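Local coordinates for sugar ABC transporter substrate-binding protein, BlMnBP1 (Bifidobacterium animalis subsp. lactis ATCC 27673, PDB 6I5R) that binds mannobiose and probably delivers manno-oligosaccharides to an ABC transporter for uptake, at residues P215-M218 with N219-P223. Numbering follows the deposited sequence.
Sequences PKFM and NQVLP
Lys-216 O accepts two backbone N-H groups from the first turn of the short helix 217-224, Gln-220 N at 3.0 Å and Val-221 N at 3.1 Å, arriving from opposite faces of the carbonyl plane. The bond from Val-221 spans five residues, and so does the nearly straight one from Leu-222 N to Phe-217 O (2.8 Å, 172° at the hydrogen): together they make a wider, pi-type turn. One residue on, Pro-223 has no N-H to give, and its CD lies 3.4 Å from Met-218 O, a buried carbonyl without a partner; the helix kinks here. A water takes the N-H of Asn-219 and donates to Pro-215 O, bridging the first turn to the residue two before the helix.

Among the side chains, the extended aliphatic chain of Lys-216 crosses the Gln-220 amide, its CD 3.4 Å from OE1. That amide is gripped at both ends, OE1 by Lys-385 NZ and NE2 by Pro-383 O; an alanine in place of Gln-220 would probably leave both without this partner and uncover the lysine methylenes. Asn-219 ND2 bonds to Ala-382 O. CG anti to the backbone N (chi1 -170°) leans the Phe-217 ring toward the following turn, its CE1 3.6 Å from Val-221 CG1 and its CE2 4.0 Å from Leu-222 CB. Met-218, folded beyond CG (chi2 74°), runs alongside Leu-222, SD to CD2 4.0 Å, and both pack on Leu-392. Hydrogen bonds thus tie one flank of the turn to the 382-385 loop, and apolar packing sets the other against helix 391-399, away from the sugar.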
ATOM      1  N   PRO A 215      -4.756  -2.483  16.540  1.00 16.39           N
ATOM      2  CA  PRO A 215      -4.133  -1.327  15.875  1.00 16.39           C
ATOM      3  C   PRO A 215      -2.726  -1.032  16.344  1.00 17.12           C
ATOM      4  O   PRO A 215      -1.997  -0.308  15.666  1.00 16.39           O
ATOM      5  CB  PRO A 215      -5.080  -0.172  16.226  1.00 18.30           C
ATOM      6  CG  PRO A 215      -6.400  -0.846  16.502  1.00 19.09           C
ATOM      7  CD  PRO A 215      -6.019  -2.115  17.206  1.00 16.39           C
ATOM      8  N   LYS A 216      -2.335  -1.536  17.492  1.00 16.39           N
ATOM      9  CA  LYS A 216      -0.988  -1.353  18.002  1.00 16.39           C
ATOM     10  C   LYS A 216      -0.020  -2.434  17.521  1.00 16.39           C
ATOM     11  O   LYS A 216       1.162  -2.384  17.873  1.00 16.39           O
ATOM     12  CB  LYS A 216      -0.991  -1.363  19.537  1.00 19.78           C
ATOM     13  CG  LYS A 216      -1.739  -0.206  20.172  1.00 20.58           C
ATOM     14  CD  LYS A 216      -1.631  -0.157  21.685  1.00 23.50           C
ATOM     15  CE  LYS A 216      -2.353   1.077  22.222  1.00 27.57           C
ATOM     16  NZ  LYS A 216      -2.219   1.145  23.715  1.00 27.43           N
ATOM     17  N   PHE A 217      -0.483  -3.420  16.744  1.00 16.39           N
ATOM     18  CA  PHE A 217       0.387  -4.544  16.429  1.00 16.39           C
ATOM     19  C   PHE A 217       1.596  -4.106  15.607  1.00 16.39           C
ATOM     20  O   PHE A 217       2.730  -4.485  15.901  1.00 16.39           O
ATOM     21  CB  PHE A 217      -0.362  -5.621  15.655  1.00 16.39           C
ATOM     22  CG  PHE A 217       0.435  -6.884  15.516  1.00 18.83           C
ATOM     23  CD1 PHE A 217       0.448  -7.813  16.549  1.00 16.84           C
ATOM     24  CD2 PHE A 217       1.232  -7.103  14.412  1.00 16.39           C
ATOM     25  CE1 PHE A 217       1.206  -8.949  16.457  1.00 16.89           C
ATOM     26  CE2 PHE A 217       2.000  -8.261  14.318  1.00 19.99           C
ATOM     27  CZ  PHE A 217       1.979  -9.177  15.342  1.00 16.39           C
ATOM     28  N   MET A 218       1.358  -3.315  14.563  1.00 16.39           N
ATOM     29  CA  MET A 218       2.429  -2.980  13.628  1.00 16.39           C
ATOM     30  C   MET A 218       3.556  -2.210  14.300  1.00 16.39           C
ATOM     31  O   MET A 218       4.728  -2.555  14.142  1.00 16.39           O
ATOM     32  CB  MET A 218       1.883  -2.146  12.467  1.00 20.36           C
ATOM     33  CG  MET A 218       2.966  -1.751  11.505  1.00 17.26           C
ATOM     34  SD  MET A 218       3.478  -3.179  10.516  1.00 20.17           S
ATOM     35  CE  MET A 218       2.246  -3.114   9.238  1.00 21.23           C
ATOM     36  N   ASN A 219       3.232  -1.115  14.986  1.00 16.39           N
ATOM     37  CA  ASN A 219       4.263  -0.214  15.490  1.00 16.39           C
ATOM     38  C   ASN A 219       4.672  -0.500  16.925  1.00 18.26           C
ATOM     39  O   ASN A 219       5.724  -0.028  17.354  1.00 16.39           O
ATOM     40  CB  ASN A 219       3.792   1.244  15.369  1.00 16.39           C
ATOM     41  CG  ASN A 219       3.689   1.686  13.920  1.00 16.39           C
ATOM     42  OD1 ASN A 219       4.571   1.362  13.129  1.00 16.39           O
ATOM     43  ND2 ASN A 219       2.625   2.422  13.566  1.00 16.39           N
ATOM     44  N   GLN A 220       3.891  -1.275  17.675  1.00 16.39           N
ATOM     45  CA  GLN A 220       4.253  -1.563  19.054  1.00 16.39           C
ATOM     46  C   GLN A 220       4.575  -3.040  19.269  1.00 20.51           C
ATOM     47  O   GLN A 220       5.665  -3.375  19.744  1.00 21.45           O
ATOM     48  CB  GLN A 220       3.142  -1.125  20.022  1.00 16.39           C
ATOM     49  CG  GLN A 220       2.955   0.379  20.077  1.00 21.67           C
ATOM     50  CD  GLN A 220       1.959   0.833  21.140  1.00 20.71           C
ATOM     51  OE1 GLN A 220       1.746   0.166  22.160  1.00 26.40           O
ATOM     52  NE2 GLN A 220       1.358   1.976  20.914  1.00 21.25           N
ATOM     53  N   VAL A 221       3.656  -3.943  18.930  1.00 16.39           N
ATOM     54  CA  VAL A 221       3.834  -5.350  19.286  1.00 17.45           C
ATOM     55  C   VAL A 221       4.917  -5.999  18.430  1.00 16.61           C
ATOM     56  O   VAL A 221       5.843  -6.642  18.940  1.00 16.39           O
ATOM     57  CB  VAL A 221       2.501  -6.112  19.147  1.00 16.39           C
ATOM     58  CG1 VAL A 221       2.712  -7.615  19.452  1.00 18.39           C
ATOM     59  CG2 VAL A 221       1.434  -5.501  20.043  1.00 16.39           C
ATOM     60  N   LEU A 222       4.779  -5.887  17.116  1.00 16.39           N
ATOM     61  CA  LEU A 222       5.699  -6.543  16.190  1.00 16.39           C
ATOM     62  C   LEU A 222       7.162  -6.285  16.499  1.00 17.95           C
ATOM     63  O   LEU A 222       7.919  -7.265  16.620  1.00 16.39           O
ATOM     64  CB  LEU A 222       5.354  -6.109  14.756  1.00 20.89           C
ATOM     65  CG  LEU A 222       6.189  -6.652  13.590  1.00 18.41           C
ATOM     66  CD1 LEU A 222       6.070  -8.127  13.473  1.00 17.38           C
ATOM     67  CD2 LEU A 222       5.730  -5.992  12.265  1.00 16.39           C
ATOM     68  N   PRO A 223       7.629  -5.039  16.642  1.00 16.39           N
ATOM     69  CA  PRO A 223       9.057  -4.810  16.882  1.00 17.21           C
ATOM     70  C   PRO A 223       9.498  -5.067  18.313  1.00 18.80           C
ATOM     71  O   PRO A 223      10.697  -4.977  18.584  1.00 16.39           O
ATOM     72  CB  PRO A 223       9.244  -3.328  16.494  1.00 18.94           C
ATOM     73  CG  PRO A 223       7.918  -2.709  16.801  1.00 16.58           C
ATOM     74  CD  PRO A 223       6.908  -3.773  16.405  1.00 18.93           C
TER
HETATM   75  O   HOH W   1       0.581   0.163  15.160  1.00 16.39           O